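Local structure of putative protease (Parabacteroides distasonis ATCC 8503, 3KD4) at residues Val140-Val145 against Thr180-Pro185; Asp402-Ser407 against Leu419-Arg424. The protein is a putative, probably exported protease of unestablished function that carries two domains of unknown function. All blocks are in the same frame, centred on the assembly; numbering follows the deposited sequence.

How the contacts relate
Contact 1 and contact 2 lie far apart in one chain, with centres about 35 Å apart and nearest atoms about 22 Å apart, and they share no strand. Contact 1 (140-145 with 180-185) joins two neighbouring strands of the eight-stranded sheet in the DUF3857 range. It is partly buried: one face carries apolar side chains, the other charged and polar ones, and backbone hydrogen bonds set the register. Contact 2 (402-407 with 419-424) falls in the DUF3858 range and is mostly buried. There a loop meets the chain leading into a strand of another sheet, and the touch is almost wholly apolar, centred on one tryptophan ring.

Contact 1: Val140-Val145 against Thr180-Pro185; sequences VKECKV and TLRNIP
A G1 beta bulge sets two residues, Asn183 and Ile184, against the single residue Val140, with Asn183 in a left-handed backbone conformation. Val140 and Ile184 exchange two backbone hydrogen bonds. Asn183 N turns instead to Lys141 O at 2.9 Å, and it sits well above that carbonyl's plane. The side chains of Lys141 and Asn183 run alongside each other. In one of its two modelled conformers, Lys141 bends at chi2 (61°), which turns its end back toward Asn183. In that conformer NZ meets Asn183 OD1 at 2.8 Å, in the carbonyl plane and on a lone pair, and a water links the same NZ to Asn183 ND2.

Beyond the bulge the strands pair as regular antiparallel neighbours in the mixed eight-stranded sheet. Strand 140-150 lies between 6-17 and 174-184. Cys143 and Leu181 form a hydrogen-bonded pair, with Leu181 N to Cys143 O at 2.7 Å.

Glu142, Lys144, Thr180 and Arg182 occupy one face. Glu142 and Arg182 extend side by side and form a salt bridge. Glu142 OE2 uses its anti lone pair to take Arg182 NH1 at 2.8 Å, while NH2 adds a weak bond. The carboxylate and guanidinium planes stand 67° apart. Thr180 CG2 covers one guanidinium face near its rim. Lys144 NZ bonds Thr180 OG1 at 2.8 Å.

The other face is buried and apolar. Ile184 CD1 packs on Cys143 CB at 3.9 Å, and Ile184 CB faces Val140 CB at 4.1 Å. Val140 also touches Tyr8 and Val11 of strand 6-17.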
ATOM      1  N   VAL A 140      -3.652  11.685 -19.486  1.00 17.27           N
ATOM      2  CA  VAL A 140      -2.735  11.146 -20.496  1.00 16.70           C
ATOM      3  C   VAL A 140      -3.520  11.067 -21.802  1.00 17.23           C
ATOM      4  O   VAL A 140      -4.487  10.294 -21.917  1.00 17.82           O
ATOM      5  CB  VAL A 140      -2.158   9.764 -20.102  1.00 16.34           C
ATOM      6  CG1 VAL A 140      -1.224   9.255 -21.217  1.00 14.23           C
ATOM      7  CG2 VAL A 140      -1.428   9.842 -18.752  1.00 14.79           C
ATOM      8  N   LYS A 141      -3.114  11.871 -22.773  1.00 17.16           N
ATOM      9  CA  LYS A 141      -3.823  11.955 -24.048  0.50 18.20           C
ATOM     10  C   LYS A 141      -3.651  10.681 -24.855  1.00 17.67           C
ATOM     11  O   LYS A 141      -4.588  10.217 -25.483  1.00 17.42           O
ATOM     12  CB  LYS A 141      -3.329  13.178 -24.835  0.50 18.77           C
ATOM     13  CG  LYS A 141      -3.985  13.394 -26.189  0.50 22.53           C
ATOM     14  CD  LYS A 141      -5.491  13.611 -26.043  0.50 24.39           C
ATOM     15  CE  LYS A 141      -6.157  14.165 -27.310  0.50 25.49           C
ATOM     16  NZ  LYS A 141      -7.643  14.050 -27.184  0.50 25.11           N
ATOM     17  N   GLU A 142      -2.444  10.125 -24.830  1.00 18.33           N
ATOM     18  CA  GLU A 142      -2.118   8.888 -25.536  1.00 18.47           C
ATOM     19  C   GLU A 142      -1.029   8.125 -24.810  1.00 18.10           C
ATOM     20  O   GLU A 142       0.061   8.665 -24.541  1.00 16.92           O
ATOM     21  CB  GLU A 142      -1.623   9.181 -26.946  1.00 19.61           C
ATOM     22  CG  GLU A 142      -1.306   7.921 -27.786  1.00 21.97           C
ATOM     23  CD  GLU A 142      -0.663   8.290 -29.124  1.00 28.90           C
ATOM     24  OE1 GLU A 142       0.568   8.491 -29.160  1.00 29.85           O
ATOM     25  OE2 GLU A 142      -1.393   8.376 -30.133  1.00 32.97           O
ATOM     26  N   CYS A 143      -1.304   6.845 -24.595  1.00 16.62           N
ATOM     27  CA  CYS A 143      -0.426   5.958 -23.896  1.00 17.59           C
ATOM     28  C   CYS A 143      -0.258   4.691 -24.759  1.00 17.32           C
ATOM     29  O   CYS A 143      -1.248   3.997 -25.038  1.00 18.37           O
ATOM     30  CB  CYS A 143      -1.000   5.616 -22.525  1.00 16.91           C
ATOM     31  SG  CYS A 143       0.029   4.460 -21.627  1.00 20.48           S
ATOM     32  N   LYS A 144       0.976   4.444 -25.196  1.00 16.58           N
ATOM     33  CA  LYS A 144       1.345   3.248 -25.966  1.00 17.40           C
ATOM     34  C   LYS A 144       2.220   2.373 -25.132  1.00 16.55           C
ATOM     35  O   LYS A 144       3.164   2.864 -24.504  1.00 18.03           O
ATOM     36  CB  LYS A 144       2.073   3.626 -27.267  1.00 18.33           C
ATOM     37  CG  LYS A 144       1.113   4.328 -28.263  1.00 21.77           C
ATOM     38  CD  LYS A 144       1.764   4.739 -29.590  1.00 27.43           C
ATOM     39  CE  LYS A 144       0.673   5.178 -30.611  1.00 33.26           C
ATOM     40  NZ  LYS A 144      -0.243   4.034 -31.120  1.00 37.56           N
ATOM     41  N   VAL A 145       1.858   1.102 -25.041  1.00 15.61           N
ATOM     42  CA  VAL A 145       2.640   0.124 -24.273  1.00 15.46           C
ATOM     43  C   VAL A 145       2.877  -1.077 -25.143  1.00 15.08           C
ATOM     44  O   VAL A 145       1.995  -1.484 -25.948  1.00 16.02           O
ATOM     45  CB  VAL A 145       1.986  -0.277 -22.912  1.00 15.83           C
ATOM     46  CG1 VAL A 145       2.052   0.916 -21.956  1.00 16.99           C
ATOM     47  CG2 VAL A 145       0.499  -0.763 -23.074  1.00 13.84           C
ATOM     48  N   THR A 180      -2.837   0.701 -27.413  1.00 16.58           N
ATOM     49  CA  THR A 180      -2.879   2.153 -27.448  1.00 16.98           C
ATOM     50  C   THR A 180      -4.094   2.655 -26.686  1.00 17.13           C
ATOM     51  O   THR A 180      -5.231   2.307 -27.004  1.00 16.58           O
ATOM     52  CB  THR A 180      -2.866   2.671 -28.874  1.00 17.79           C
ATOM     53  OG1 THR A 180      -1.673   2.204 -29.515  1.00 18.91           O
ATOM     54  CG2 THR A 180      -2.860   4.226 -28.904  1.00 16.79           C
ATOM     55  N   LEU A 181      -3.865   3.383 -25.593  1.00 17.64           N
ATOM     56  CA  LEU A 181      -4.979   3.939 -24.817  1.00 17.79           C
ATOM     57  C   LEU A 181      -5.018   5.442 -25.092  1.00 18.53           C
ATOM     58  O   LEU A 181      -3.972   6.071 -25.295  1.00 17.78           O
ATOM     59  CB  LEU A 181      -4.796   3.660 -23.328  1.00 18.42           C
ATOM     60  CG  LEU A 181      -4.712   2.233 -22.763  1.00 18.98           C
ATOM     61  CD1 LEU A 181      -3.391   1.515 -23.104  1.00 15.76           C
ATOM     62  CD2 LEU A 181      -4.907   2.298 -21.229  1.00 17.19           C
ATOM     63  N   ARG A 182      -6.218   6.015 -25.168  1.00 19.13           N
ATOM     64  CA  ARG A 182      -6.376   7.429 -25.413  1.00 19.53           C
ATOM     65  C   ARG A 182      -7.241   8.067 -24.369  1.00 19.27           C
ATOM     66  O   ARG A 182      -8.186   7.469 -23.867  1.00 18.40           O
ATOM     67  CB  ARG A 182      -6.979   7.673 -26.784  1.00 20.56           C
ATOM     68  CG  ARG A 182      -6.132   7.028 -27.878  1.00 22.13           C
ATOM     69  CD  ARG A 182      -6.648   7.343 -29.254  1.00 25.79           C
ATOM     70  NE  ARG A 182      -5.773   6.737 -30.244  1.00 28.47           N
ATOM     71  CZ  ARG A 182      -4.602   7.245 -30.625  1.00 30.72           C
ATOM     72  NH1 ARG A 182      -4.160   8.407 -30.153  1.00 32.68           N
ATOM     73  NH2 ARG A 182      -3.868   6.599 -31.504  1.00 32.10           N
ATOM     74  N   ASN A 183      -6.875   9.285 -24.019  1.00 18.69           N
ATOM     75  CA  ASN A 183      -7.638  10.114 -23.087  1.00 19.12           C
ATOM     76  C   ASN A 183      -7.871   9.434 -21.759  1.00 18.40           C
ATOM     77  O   ASN A 183      -8.985   9.305 -21.324  1.00 19.09           O
ATOM     78  CB  ASN A 183      -8.956  10.561 -23.754  1.00 19.48           C
ATOM     79  CG  ASN A 183      -8.702  11.278 -25.060  1.00 21.47           C
ATOM     80  OD1 ASN A 183      -7.912  12.204 -25.098  1.00 25.55           O
ATOM     81  ND2 ASN A 183      -9.323  10.820 -26.147  1.00 25.35           N
ATOM     82  N   ILE A 184      -6.804   9.010 -21.101  1.00 17.96           N
ATOM     83  CA  ILE A 184      -6.916   8.451 -19.765  1.00 17.80           C
ATOM     84  C   ILE A 184      -7.135   9.641 -18.806  1.00 18.33           C
ATOM     85  O   ILE A 184      -6.295  10.547 -18.722  1.00 17.53           O
ATOM     86  CB  ILE A 184      -5.663   7.725 -19.297  1.00 17.10           C
ATOM     87  CG1 ILE A 184      -5.190   6.674 -20.317  1.00 18.18           C
ATOM     88  CG2 ILE A 184      -5.917   7.072 -17.892  1.00 16.03           C
ATOM     89  CD1 ILE A 184      -3.836   5.967 -19.923  1.00 17.69           C
ATOM     90  N   PRO A 185      -8.257   9.636 -18.071  1.00 19.43           N
ATOM     91  CA  PRO A 185      -8.496  10.730 -17.149  1.00 18.91           C
ATOM     92  C   PRO A 185      -7.424  10.771 -16.058  1.00 18.44           C
ATOM     93  O   PRO A 185      -6.774   9.771 -15.807  1.00 19.43           O
ATOM     94  CB  PRO A 185      -9.907  10.448 -16.599  1.00 19.33           C
ATOM     95  CG  PRO A 185     -10.206   9.070 -16.894  1.00 21.01           C
ATOM     96  CD  PRO A 185      -9.240   8.542 -17.931  1.00 20.02           C
TER
HETATM   97  O   HOH W   1      -4.976  10.407 -28.214  1.00 23.74           O
HETATM   98  O   HOH W   2      -7.413  11.584 -28.491  1.00 43.73           O

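Contact 2: Asp402-Ser407 against Leu419-Arg424; sequences DSWGMS and LPSLIR
Trp404 has CG anti to its carbonyl carbon (chi1 -69°), and a chi2 of -5° sets the indole so that Pro420 lies over one face. Trp404 and Pro420 form a CH-pi contact. It joins the loop after strand 389-393 to the chain that enters strand 423-433, a strand of the mixed five-stranded sheet in the DUF3858 range. Met406 also has CG anti to the carbonyl carbon, and its chain is extended from there. Its methyl thus reaches the same proline.

Pro420 CD stands 3.5 Å from the centroid of the six-membered ring of Trp404, only 5° off the ring normal. Pro420 CG lies farther along the same face, at 3.5 Å from Trp404 CE2. With CD over the six-membered ring and CG over the five-membered one, the proline covers both parts of the indole. The two side chains come from opposite directions.

Leu419 and Ile423 pack at the six-membered end of the indole. Leu419 CD2 meets Trp404 CZ3 at 4.0 Å, and Ile423 CD1 meets Trp404 CZ2 at the same distance. Both approach obliquely. Leu474 of strand 465-474 touches Trp404, Leu419 and Ile423, so the tryptophan reaches the sheet itself. Met406 is a selenomethionine, and its methyl CE lies 4.1 Å from Pro420 CD. It crosses Leu419 at about a right angle, and Phe192 also touches it.

Polar contacts are few. Ser421 O is buried beside Trp404 CH2 at 3.4 Å and has no hydrogen-bond partner in the model. Ser421 OG bonds Leu422 O and also accepts from a water. That water takes a weak, long bond from Trp404 NE1 at 3.5 Å.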
ATOM      1  N   ASP A 402     -11.100   6.962  15.039  1.00 23.74           N
ATOM      2  CA  ASP A 402     -10.576   8.305  15.342  1.00 24.27           C
ATOM      3  C   ASP A 402      -9.194   8.562  14.764  1.00 24.70           C
ATOM      4  O   ASP A 402      -8.819   9.713  14.642  1.00 25.25           O
ATOM      5  CB  ASP A 402     -10.597   8.605  16.835  1.00 24.36           C
ATOM      6  CG  ASP A 402     -12.021   8.709  17.393  1.00 25.24           C
ATOM      7  OD1 ASP A 402     -12.791   9.603  16.958  1.00 26.90           O
ATOM      8  OD2 ASP A 402     -12.360   7.897  18.281  1.00 24.23           O
ATOM      9  N   SER A 403      -8.456   7.509  14.394  1.00 24.64           N
ATOM     10  CA  SER A 403      -7.173   7.669  13.742  1.00 25.76           C
ATOM     11  C   SER A 403      -7.270   7.613  12.185  1.00 25.89           C
ATOM     12  O   SER A 403      -6.264   7.785  11.499  1.00 25.57           O
ATOM     13  CB  SER A 403      -6.210   6.587  14.246  1.00 26.11           C
ATOM     14  OG  SER A 403      -6.586   5.292  13.759  1.00 28.97           O
ATOM     15  N   TRP A 404      -8.467   7.397  11.636  1.00 25.10           N
ATOM     16  CA  TRP A 404      -8.616   7.194  10.195  1.00 24.78           C
ATOM     17  C   TRP A 404      -8.577   8.473   9.358  1.00 24.88           C
ATOM     18  O   TRP A 404      -8.582   8.413   8.126  1.00 25.39           O
ATOM     19  CB  TRP A 404      -9.896   6.435   9.881  1.00 24.39           C
ATOM     20  CG  TRP A 404      -9.913   5.031  10.302  1.00 24.51           C
ATOM     21  CD1 TRP A 404      -8.882   4.300  10.862  1.00 24.34           C
ATOM     22  CD2 TRP A 404     -10.979   4.122  10.101  1.00 21.56           C
ATOM     23  NE1 TRP A 404      -9.284   3.007  11.058  1.00 23.69           N
ATOM     24  CE2 TRP A 404     -10.558   2.866  10.582  1.00 24.16           C
ATOM     25  CE3 TRP A 404     -12.256   4.245   9.565  1.00 22.00           C
ATOM     26  CZ2 TRP A 404     -11.384   1.739  10.545  1.00 25.54           C
ATOM     27  CZ3 TRP A 404     -13.076   3.136   9.534  1.00 25.00           C
ATOM     28  CH2 TRP A 404     -12.637   1.897  10.008  1.00 24.94           C
ATOM     29  N   GLY A 405      -8.572   9.629  10.001  1.00 24.77           N
ATOM     30  CA  GLY A 405      -8.470  10.879   9.274  1.00 24.35           C
ATOM     31  C   GLY A 405      -9.754  11.278   8.585  1.00 24.22           C
ATOM     32  O   GLY A 405      -9.716  11.987   7.587  1.00 23.25           O
HETATM   33  N   MSE A 406     -10.897  10.861   9.139  1.00 24.53           N
HETATM   34  CA  MSE A 406     -12.197  11.029   8.492  1.00 24.41           C
HETATM   35  C   MSE A 406     -13.117  11.985   9.237  1.00 25.50           C
HETATM   36  O   MSE A 406     -14.334  11.892   9.099  1.00 26.00           O
HETATM   37  CB  MSE A 406     -12.929   9.674   8.362  1.00 23.70           C
HETATM   38  CG  MSE A 406     -12.212   8.678   7.483  1.00 22.32           C
HETATM   39 SE   MSE A 406     -13.245   7.111   7.250  0.75 17.77          SE
HETATM   40  CE  MSE A 406     -11.981   6.125   6.111  1.00 17.09           C
ATOM     41  N   SER A 407     -12.561  12.909   9.999  1.00 26.63           N
ATOM     42  CA  SER A 407     -13.402  13.809  10.781  1.00 27.92           C
ATOM     43  C   SER A 407     -14.011  14.898   9.909  1.00 28.03           C
ATOM     44  O   SER A 407     -14.964  15.525  10.328  1.00 28.48           O
ATOM     45  CB  SER A 407     -12.642  14.429  11.939  1.00 28.15           C
ATOM     46  OG  SER A 407     -11.662  15.321  11.447  1.00 32.30           O
ATOM     47  N   LEU A 419     -13.037   1.659   3.633  1.00 18.19           N
ATOM     48  CA  LEU A 419     -12.552   1.747   4.996  1.00 18.25           C
ATOM     49  C   LEU A 419     -11.330   0.849   5.171  1.00 19.17           C
ATOM     50  O   LEU A 419     -11.215  -0.172   4.497  1.00 17.74           O
ATOM     51  CB  LEU A 419     -13.634   1.270   5.950  1.00 19.24           C
ATOM     52  CG  LEU A 419     -15.016   1.916   5.859  1.00 19.53           C
ATOM     53  CD1 LEU A 419     -15.856   1.308   6.976  1.00 15.49           C
ATOM     54  CD2 LEU A 419     -14.915   3.438   6.014  1.00 18.08           C
ATOM     55  N   PRO A 420     -10.420   1.203   6.095  1.00 19.39           N
ATOM     56  CA  PRO A 420      -9.248   0.358   6.319  1.00 19.67           C
ATOM     57  C   PRO A 420      -9.622  -1.051   6.804  1.00 19.52           C
ATOM     58  O   PRO A 420      -8.954  -2.018   6.451  1.00 18.76           O
ATOM     59  CB  PRO A 420      -8.473   1.113   7.408  1.00 20.52           C
ATOM     60  CG  PRO A 420      -9.012   2.470   7.437  1.00 20.18           C
ATOM     61  CD  PRO A 420     -10.401   2.419   6.927  1.00 20.03           C
ATOM     62  N   SER A 421     -10.710  -1.153   7.572  1.00 18.70           N
ATOM     63  CA  SER A 421     -11.192  -2.439   8.101  1.00 19.16           C
ATOM     64  C   SER A 421     -12.634  -2.301   8.529  1.00 18.92           C
ATOM     65  O   SER A 421     -13.143  -1.194   8.658  1.00 19.92           O
ATOM     66  CB  SER A 421     -10.389  -2.873   9.326  1.00 17.98           C
ATOM     67  OG  SER A 421     -10.719  -2.096  10.482  1.00 19.93           O
ATOM     68  N   LEU A 422     -13.286  -3.420   8.778  1.00 19.10           N
ATOM     69  CA  LEU A 422     -14.520  -3.384   9.552  1.00 19.34           C
ATOM     70  C   LEU A 422     -14.101  -3.069  10.988  1.00 19.95           C
ATOM     71  O   LEU A 422     -12.932  -3.290  11.372  1.00 19.13           O
ATOM     72  CB  LEU A 422     -15.275  -4.693   9.494  1.00 19.18           C
ATOM     73  CG  LEU A 422     -15.631  -5.154   8.081  1.00 21.07           C
ATOM     74  CD1 LEU A 422     -16.438  -6.473   8.178  1.00 21.65           C
ATOM     75  CD2 LEU A 422     -16.391  -4.096   7.323  1.00 22.39           C
ATOM     76  N   ILE A 423     -15.032  -2.542  11.786  1.00 19.69           N
ATOM     77  CA  ILE A 423     -14.663  -2.150  13.118  1.00 20.75           C
ATOM     78  C   ILE A 423     -15.878  -2.164  14.036  1.00 21.89           C
ATOM     79  O   ILE A 423     -17.049  -1.977  13.591  1.00 21.02           O
ATOM     80  CB  ILE A 423     -13.997  -0.740  13.105  1.00 21.63           C
ATOM     81  CG1 ILE A 423     -13.209  -0.508  14.399  1.00 23.28           C
ATOM     82  CG2 ILE A 423     -15.074   0.356  12.840  1.00 20.90           C
ATOM     83  CD1 ILE A 423     -11.901   0.232  14.215  1.00 25.15           C
ATOM     84  N   ARG A 424     -15.577  -2.413  15.307  1.00 22.53           N
ATOM     85  CA  ARG A 424     -16.546  -2.315  16.383  0.50 23.00           C
ATOM     86  C   ARG A 424     -15.854  -1.667  17.555  1.00 22.77           C
ATOM     87  O   ARG A 424     -14.813  -2.175  18.036  1.00 22.65           O
ATOM     88  CB  ARG A 424     -17.046  -3.688  16.808  0.50 23.94           C
ATOM     89  CG  ARG A 424     -17.646  -4.529  15.707  0.50 27.39           C
ATOM     90  CD  ARG A 424     -17.945  -5.946  16.208  0.50 31.01           C
ATOM     91  NE  ARG A 424     -19.253  -6.119  16.841  0.50 33.15           N
ATOM     92  CZ  ARG A 424     -19.474  -5.949  18.134  0.50 35.36           C
ATOM     93  NH1 ARG A 424     -18.475  -5.577  18.918  0.50 36.72           N
ATOM     94  NH2 ARG A 424     -20.687  -6.149  18.639  0.50 36.35           N
TER
HETATM   95  O   HOH W   3      -8.701  -0.391  11.340  1.00 32.29           O